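Local atomic coordinates of pesticidal crystal protein Cry2Aa (Bacillus thuringiensis serovar kurstaki, PDB entry 1I5P), a protein that kills dipteran and lepidopteran larvae by binding to their midgut epithelial cells and bringing about colloid-osmotic lysis. Residues N322-L335 / G386-F398. Numbering follows the deposited sequence.
Sequences NIGGLPGSTTTHSL and GVATSTNWQTESF
Gln394 reaches across to the backbone of Leu335 and shows how a side chain can prolong a ladder of main-chain bonds. Its OE1 accepts from Leu335 N at 2.9 Å, with the donor standing above the carbonyl plane and not on a lone pair. The amide's rotation is fixed from its other end, where NE2 donates to Glu396 OE2 (3.0 Å) close to the amide plane. Glu396, bent at chi2, lays its CG obliquely against Leu335 CD2, while its OE1 is held by the backbone N of Leu464.

Upstream, strands 329-335 and 389-393 run parallel, 6° apart, joined by Ser390 N to Ser329 O, Thr331 N to Ser390 O, Asn392 N to Thr331 O and His333 N to Asn392 O. Thr330, Thr332, Ser390 and Asn392 share one face. On the other, His333 has CG beside its backbone N (chi1 -58°), and ring atom CD2 meets Thr391 CG2 obliquely at 3.8 Å; its ND1 bonds Ser317 OG.

At the loop end, Thr389 OG1 takes the N-H of Ser329 (3.2 Å), a side chain again replacing a backbone acceptor. Asn322 ND2 donates to Pro327 O within its own loop at 3.1 Å and only weakly to Ala388 O, while OD1 receives Thr330 OG1 on a lone pair. Pro327 CG presses crosswise on Val387 CG2, a tight 3.3 Å.

With strands 308-321 and 381-385 flanking the pair antiparallel, the contact joins two beta hairpins edge to edge through a parallel seam, within a sheet of the beta-prism middle domain of this three-domain delta-endotoxin.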
ATOM      1  N   ASN A 322      14.674 -44.107 -10.234  1.00 54.68           N
ATOM      2  CA  ASN A 322      14.216 -44.723  -8.990  1.00 54.94           C
ATOM      3  C   ASN A 322      14.867 -46.089  -8.817  1.00 54.13           C
ATOM      4  O   ASN A 322      14.792 -46.943  -9.701  1.00 53.68           O
ATOM      5  CB  ASN A 322      12.694 -44.882  -8.982  1.00 55.71           C
ATOM      6  CG  ASN A 322      11.991 -43.695  -8.363  1.00 57.58           C
ATOM      7  OD1 ASN A 322      12.620 -42.685  -8.041  1.00 58.81           O
ATOM      8  ND2 ASN A 322      10.678 -43.805  -8.196  1.00 57.33           N
ATOM      9  N   ILE A 323      15.503 -46.286  -7.669  1.00 53.23           N
ATOM     10  CA  ILE A 323      16.173 -47.541  -7.368  1.00 52.95           C
ATOM     11  C   ILE A 323      15.478 -48.191  -6.174  1.00 52.13           C
ATOM     12  O   ILE A 323      14.557 -47.614  -5.592  1.00 51.75           O
ATOM     13  CB  ILE A 323      17.670 -47.295  -7.036  1.00 53.89           C
ATOM     14  CG1 ILE A 323      18.421 -48.625  -6.918  1.00 54.60           C
ATOM     15  CG2 ILE A 323      17.787 -46.497  -5.745  1.00 53.89           C
ATOM     16  CD1 ILE A 323      18.496 -49.416  -8.212  1.00 55.27           C
ATOM     17  N   GLY A 324      15.915 -49.393  -5.818  1.00 50.83           N
ATOM     18  CA  GLY A 324      15.313 -50.085  -4.695  1.00 49.88           C
ATOM     19  C   GLY A 324      14.215 -51.028  -5.136  1.00 48.79           C
ATOM     20  O   GLY A 324      13.530 -51.617  -4.304  1.00 49.12           O
ATOM     21  N   GLY A 325      14.040 -51.164  -6.447  1.00 47.14           N
ATOM     22  CA  GLY A 325      13.022 -52.056  -6.970  1.00 45.46           C
ATOM     23  C   GLY A 325      11.769 -51.368  -7.474  1.00 45.23           C
ATOM     24  O   GLY A 325      10.988 -51.961  -8.220  1.00 41.11           O
ATOM     25  N   LEU A 326      11.573 -50.119  -7.063  1.00 46.63           N
ATOM     26  CA  LEU A 326      10.398 -49.359  -7.478  1.00 48.31           C
ATOM     27  C   LEU A 326      10.492 -48.934  -8.932  1.00 48.62           C
ATOM     28  O   LEU A 326      11.585 -48.804  -9.488  1.00 48.19           O
ATOM     29  CB  LEU A 326      10.220 -48.114  -6.602  1.00 47.99           C
ATOM     30  CG  LEU A 326       9.753 -48.309  -5.157  1.00 49.09           C
ATOM     31  CD1 LEU A 326       9.847 -46.985  -4.415  1.00 47.72           C
ATOM     32  CD2 LEU A 326       8.324 -48.852  -5.130  1.00 46.98           C
ATOM     33  N   PRO A 327       9.335 -48.721  -9.572  1.00 48.94           N
ATOM     34  CA  PRO A 327       9.305 -48.302 -10.975  1.00 49.74           C
ATOM     35  C   PRO A 327       9.327 -46.764 -11.068  1.00 50.30           C
ATOM     36  O   PRO A 327       9.612 -46.088 -10.077  1.00 50.57           O
ATOM     37  CB  PRO A 327       8.006 -48.927 -11.477  1.00 48.05           C
ATOM     38  CG  PRO A 327       7.095 -48.773 -10.293  1.00 47.03           C
ATOM     39  CD  PRO A 327       7.978 -49.027  -9.072  1.00 47.30           C
ATOM     40  N   GLY A 328       9.045 -46.218 -12.248  1.00 50.67           N
ATOM     41  CA  GLY A 328       9.037 -44.772 -12.414  1.00 50.15           C
ATOM     42  C   GLY A 328      10.301 -44.058 -11.959  1.00 49.53           C
ATOM     43  O   GLY A 328      11.382 -44.651 -11.925  1.00 50.08           O
ATOM     44  N   SER A 329      10.164 -42.783 -11.601  1.00 47.81           N
ATOM     45  CA  SER A 329      11.304 -41.989 -11.161  1.00 45.99           C
ATOM     46  C   SER A 329      10.889 -40.803 -10.287  1.00 44.70           C
ATOM     47  O   SER A 329       9.722 -40.666  -9.920  1.00 43.93           O
ATOM     48  CB  SER A 329      12.078 -41.483 -12.380  1.00 45.91           C
ATOM     49  OG  SER A 329      13.278 -40.841 -11.996  1.00 48.36           O
ATOM     50  N   THR A 330      11.859 -39.953  -9.958  1.00 43.99           N
ATOM     51  CA  THR A 330      11.615 -38.773  -9.128  1.00 43.38           C
ATOM     52  C   THR A 330      12.317 -37.540  -9.692  1.00 41.71           C
ATOM     53  O   THR A 330      13.538 -37.525  -9.859  1.00 41.31           O
ATOM     54  CB  THR A 330      12.096 -39.007  -7.679  1.00 44.21           C
ATOM     55  OG1 THR A 330      11.240 -39.963  -7.045  1.00 47.19           O
ATOM     56  CG2 THR A 330      12.075 -37.707  -6.884  1.00 44.90           C
ATOM     57  N   THR A 331      11.535 -36.505  -9.978  1.00 38.62           N
ATOM     58  CA  THR A 331      12.073 -35.271 -10.528  1.00 37.49           C
ATOM     59  C   THR A 331      11.825 -34.091  -9.596  1.00 36.61           C
ATOM     60  O   THR A 331      10.815 -34.035  -8.895  1.00 36.22           O
ATOM     61  CB  THR A 331      11.439 -34.954 -11.890  1.00 37.04           C
ATOM     62  OG1 THR A 331      11.622 -36.068 -12.771  1.00 39.14           O
ATOM     63  CG2 THR A 331      12.080 -33.720 -12.502  1.00 36.40           C
ATOM     64  N   THR A 332      12.758 -33.147  -9.599  1.00 34.97           N
ATOM     65  CA  THR A 332      12.651 -31.962  -8.765  1.00 33.99           C
ATOM     66  C   THR A 332      13.125 -30.717  -9.514  1.00 32.01           C
ATOM     67  O   THR A 332      14.300 -30.600  -9.864  1.00 33.02           O
ATOM     68  CB  THR A 332      13.474 -32.122  -7.465  1.00 34.21           C
ATOM     69  OG1 THR A 332      13.448 -30.898  -6.722  1.00 36.81           O
ATOM     70  CG2 THR A 332      14.913 -32.480  -7.784  1.00 37.53           C
ATOM     71  N   HIS A 333      12.191 -29.805  -9.775  1.00 29.89           N
ATOM     72  CA  HIS A 333      12.485 -28.547 -10.459  1.00 26.82           C
ATOM     73  C   HIS A 333      12.609 -27.494  -9.367  1.00 24.69           C
ATOM     74  O   HIS A 333      11.620 -27.111  -8.742  1.00 22.80           O
ATOM     75  CB  HIS A 333      11.350 -28.176 -11.408  1.00 26.90           C
ATOM     76  CG  HIS A 333      11.073 -29.213 -12.449  1.00 27.86           C
ATOM     77  ND1 HIS A 333      11.967 -29.521 -13.450  1.00 27.58           N
ATOM     78  CD2 HIS A 333      10.004 -30.022 -12.637  1.00 27.39           C
ATOM     79  CE1 HIS A 333      11.463 -30.476 -14.211  1.00 27.44           C
ATOM     80  NE2 HIS A 333      10.272 -30.798 -13.739  1.00 29.86           N
ATOM     81  N   SER A 334      13.832 -27.031  -9.136  1.00 22.64           N
ATOM     82  CA  SER A 334      14.072 -26.062  -8.081  1.00 22.36           C
ATOM     83  C   SER A 334      14.831 -24.805  -8.483  1.00 22.11           C
ATOM     84  O   SER A 334      15.519 -24.771  -9.505  1.00 20.25           O
ATOM     85  CB  SER A 334      14.843 -26.742  -6.956  1.00 24.05           C
ATOM     86  OG  SER A 334      16.089 -27.222  -7.438  1.00 21.80           O
ATOM     87  N   LEU A 335      14.674 -23.773  -7.658  1.00 20.40           N
ATOM     88  CA  LEU A 335      15.366 -22.499  -7.821  1.00 19.86           C
ATOM     89  C   LEU A 335      16.242 -22.476  -6.580  1.00 20.19           C
ATOM     90  O   LEU A 335      15.755 -22.288  -5.460  1.00 20.10           O
ATOM     91  CB  LEU A 335      14.397 -21.314  -7.799  1.00 17.20           C
ATOM     92  CG  LEU A 335      15.084 -19.941  -7.808  1.00 17.45           C
ATOM     93  CD1 LEU A 335      15.909 -19.777  -9.076  1.00 13.70           C
ATOM     94  CD2 LEU A 335      14.042 -18.835  -7.698  1.00 15.16           C
ATOM     95  N   GLY A 386       1.537 -42.683 -11.803  1.00 46.02           N
ATOM     96  CA  GLY A 386       1.998 -44.051 -11.959  1.00 47.78           C
ATOM     97  C   GLY A 386       1.936 -44.831 -10.662  1.00 48.20           C
ATOM     98  O   GLY A 386       0.882 -44.918 -10.031  1.00 49.79           O
ATOM     99  N   VAL A 387       3.069 -45.396 -10.256  1.00 48.47           N
ATOM    100  CA  VAL A 387       3.135 -46.175  -9.025  1.00 48.56           C
ATOM    101  C   VAL A 387       4.020 -45.495  -7.980  1.00 47.36           C
ATOM    102  O   VAL A 387       3.677 -45.452  -6.797  1.00 47.92           O
ATOM    103  CB  VAL A 387       3.688 -47.600  -9.289  1.00 49.61           C
ATOM    104  CG1 VAL A 387       2.704 -48.642  -8.784  1.00 49.72           C
ATOM    105  CG2 VAL A 387       3.947 -47.798 -10.775  1.00 51.19           C
ATOM    106  N   ALA A 388       5.155 -44.961  -8.417  1.00 45.70           N
ATOM    107  CA  ALA A 388       6.076 -44.301  -7.501  1.00 44.24           C
ATOM    108  C   ALA A 388       6.752 -43.088  -8.129  1.00 43.92           C
ATOM    109  O   ALA A 388       7.800 -42.640  -7.660  1.00 44.11           O
ATOM    110  CB  ALA A 388       7.126 -45.292  -7.024  1.00 43.75           C
ATOM    111  N   THR A 389       6.155 -42.559  -9.191  1.00 42.22           N
ATOM    112  CA  THR A 389       6.711 -41.395  -9.863  1.00 40.70           C
ATOM    113  C   THR A 389       6.166 -40.121  -9.226  1.00 39.71           C
ATOM    114  O   THR A 389       4.960 -39.990  -9.019  1.00 40.75           O
ATOM    115  CB  THR A 389       6.349 -41.386 -11.363  1.00 41.52           C
ATOM    116  OG1 THR A 389       6.953 -42.516 -12.008  1.00 41.69           O
ATOM    117  CG2 THR A 389       6.838 -40.104 -12.023  1.00 41.01           C
ATOM    118  N   SER A 390       7.062 -39.191  -8.909  1.00 37.95           N
ATOM    119  CA  SER A 390       6.671 -37.920  -8.309  1.00 36.28           C
ATOM    120  C   SER A 390       7.475 -36.783  -8.922  1.00 34.93           C
ATOM    121  O   SER A 390       8.537 -37.001  -9.518  1.00 33.75           O
ATOM    122  CB  SER A 390       6.903 -37.935  -6.799  1.00 36.42           C
ATOM    123  OG  SER A 390       8.286 -37.847  -6.506  1.00 39.07           O
ATOM    124  N   THR A 391       6.961 -35.567  -8.769  1.00 32.68           N
ATOM    125  CA  THR A 391       7.620 -34.387  -9.302  1.00 28.44           C
ATOM    126  C   THR A 391       7.435 -33.191  -8.382  1.00 28.47           C
ATOM    127  O   THR A 391       6.326 -32.692  -8.203  1.00 28.37           O
ATOM    128  CB  THR A 391       7.074 -34.028 -10.694  1.00 27.54           C
ATOM    129  OG1 THR A 391       7.389 -35.081 -11.615  1.00 26.39           O
ATOM    130  CG2 THR A 391       7.690 -32.728 -11.189  1.00 25.41           C
ATOM    131  N   ASN A 392       8.536 -32.744  -7.793  1.00 28.06           N
ATOM    132  CA  ASN A 392       8.512 -31.596  -6.906  1.00 27.41           C
ATOM    133  C   ASN A 392       8.790 -30.400  -7.784  1.00 26.36           C
ATOM    134  O   ASN A 392       9.766 -30.389  -8.530  1.00 27.34           O
ATOM    135  CB  ASN A 392       9.591 -31.732  -5.840  1.00 29.03           C
ATOM    136  CG  ASN A 392       9.431 -32.990  -5.031  1.00 31.05           C
ATOM    137  OD1 ASN A 392      10.404 -33.676  -4.726  1.00 34.88           O
ATOM    138  ND2 ASN A 392       8.193 -33.304  -4.677  1.00 29.73           N
ATOM    139  N   TRP A 393       7.936 -29.390  -7.701  1.00 23.03           N
ATOM    140  CA  TRP A 393       8.105 -28.223  -8.544  1.00 22.05           C
ATOM    141  C   TRP A 393       7.979 -26.896  -7.842  1.00 20.40           C
ATOM    142  O   TRP A 393       7.333 -26.765  -6.801  1.00 19.42           O
ATOM    143  CB  TRP A 393       7.086 -28.243  -9.697  1.00 20.19           C
ATOM    144  CG  TRP A 393       5.671 -28.482  -9.240  1.00 18.67           C
ATOM    145  CD1 TRP A 393       5.044 -29.692  -9.125  1.00 21.39           C
ATOM    146  CD2 TRP A 393       4.726 -27.499  -8.790  1.00 19.05           C
ATOM    147  NE1 TRP A 393       3.770 -29.522  -8.635  1.00 22.22           N
ATOM    148  CE2 TRP A 393       3.548 -28.187  -8.419  1.00 18.47           C
ATOM    149  CE3 TRP A 393       4.759 -26.103  -8.661  1.00 15.76           C
ATOM    150  CZ2 TRP A 393       2.412 -27.529  -7.928  1.00 17.64           C
ATOM    151  CZ3 TRP A 393       3.629 -25.447  -8.170  1.00 15.89           C
ATOM    152  CH2 TRP A 393       2.471 -26.165  -7.810  1.00 16.22           C
ATOM    153  N   GLN A 394       8.621 -25.910  -8.453  1.00 20.21           N
ATOM    154  CA  GLN A 394       8.588 -24.529  -8.005  1.00 19.21           C
ATOM    155  C   GLN A 394       8.106 -23.765  -9.238  1.00 18.23           C
ATOM    156  O   GLN A 394       8.030 -24.334 -10.331  1.00 16.39           O
ATOM    157  CB  GLN A 394       9.986 -24.060  -7.582  1.00 18.19           C
ATOM    158  CG  GLN A 394      10.239 -24.167  -6.080  1.00 14.75           C
ATOM    159  CD  GLN A 394      11.625 -23.690  -5.687  1.00 16.73           C
ATOM    160  OE1 GLN A 394      12.584 -24.459  -5.697  1.00 18.05           O
ATOM    161  NE2 GLN A 394      11.738 -22.413  -5.342  1.00 12.83           N
ATOM    162  N   THR A 395       7.749 -22.499  -9.066  1.00 18.09           N
ATOM    163  CA  THR A 395       7.292 -21.681 -10.186  1.00 17.29           C
ATOM    164  C   THR A 395       8.247 -20.496 -10.315  1.00 18.78           C
ATOM    165  O   THR A 395       9.126 -20.489 -11.175  1.00 19.42           O
ATOM    166  CB  THR A 395       5.845 -21.166  -9.965  1.00 17.45           C
ATOM    167  OG1 THR A 395       5.674 -20.771  -8.598  1.00 14.41           O
ATOM    168  CG2 THR A 395       4.827 -22.251 -10.316  1.00 17.21           C
ATOM    169  N   GLU A 396       8.084 -19.512  -9.440  1.00 16.26           N
ATOM    170  CA  GLU A 396       8.936 -18.335  -9.438  1.00 17.27           C
ATOM    171  C   GLU A 396       8.909 -17.696 -10.822  1.00 16.92           C
ATOM    172  O   GLU A 396       9.956 -17.504 -11.444  1.00 14.31           O
ATOM    173  CB  GLU A 396      10.376 -18.727  -9.080  1.00 17.54           C
ATOM    174  CG  GLU A 396      10.515 -19.758  -7.957  1.00 19.14           C
ATOM    175  CD  GLU A 396       9.981 -19.282  -6.610  1.00 19.02           C
ATOM    176  OE1 GLU A 396       9.772 -18.065  -6.436  1.00 23.67           O
ATOM    177  OE2 GLU A 396       9.783 -20.130  -5.717  1.00 19.75           O
ATOM    178  N   SER A 397       7.708 -17.371 -11.294  1.00 17.29           N
ATOM    179  CA  SER A 397       7.529 -16.777 -12.615  1.00 19.29           C
ATOM    180  C   SER A 397       6.865 -15.410 -12.532  1.00 18.07           C
ATOM    181  O   SER A 397       6.168 -15.103 -11.562  1.00 18.97           O
ATOM    182  CB  SER A 397       6.692 -17.716 -13.489  1.00 20.45           C
ATOM    183  OG  SER A 397       6.379 -17.119 -14.731  1.00 25.83           O
ATOM    184  N   PHE A 398       7.079 -14.589 -13.552  1.00 17.36           N
ATOM    185  CA  PHE A 398       6.507 -13.253 -13.570  1.00 18.48           C
ATOM    186  C   PHE A 398       6.040 -12.873 -14.967  1.00 20.35           C
ATOM    187  O   PHE A 398       6.590 -13.333 -15.969  1.00 19.09           O
ATOM    188  CB  PHE A 398       7.533 -12.232 -13.060  1.00 18.44           C
ATOM    189  CG  PHE A 398       8.087 -12.553 -11.696  1.00 20.46           C
ATOM    190  CD1 PHE A 398       9.110 -13.486 -11.549  1.00 20.79           C
ATOM    191  CD2 PHE A 398       7.561 -11.950 -10.552  1.00 18.97           C
ATOM    192  CE1 PHE A 398       9.603 -13.816 -10.282  1.00 20.34           C
ATOM    193  CE2 PHE A 398       8.049 -12.275  -9.284  1.00 17.08           C
ATOM    194  CZ  PHE A 398       9.070 -13.210  -9.150  1.00 18.18           C
TER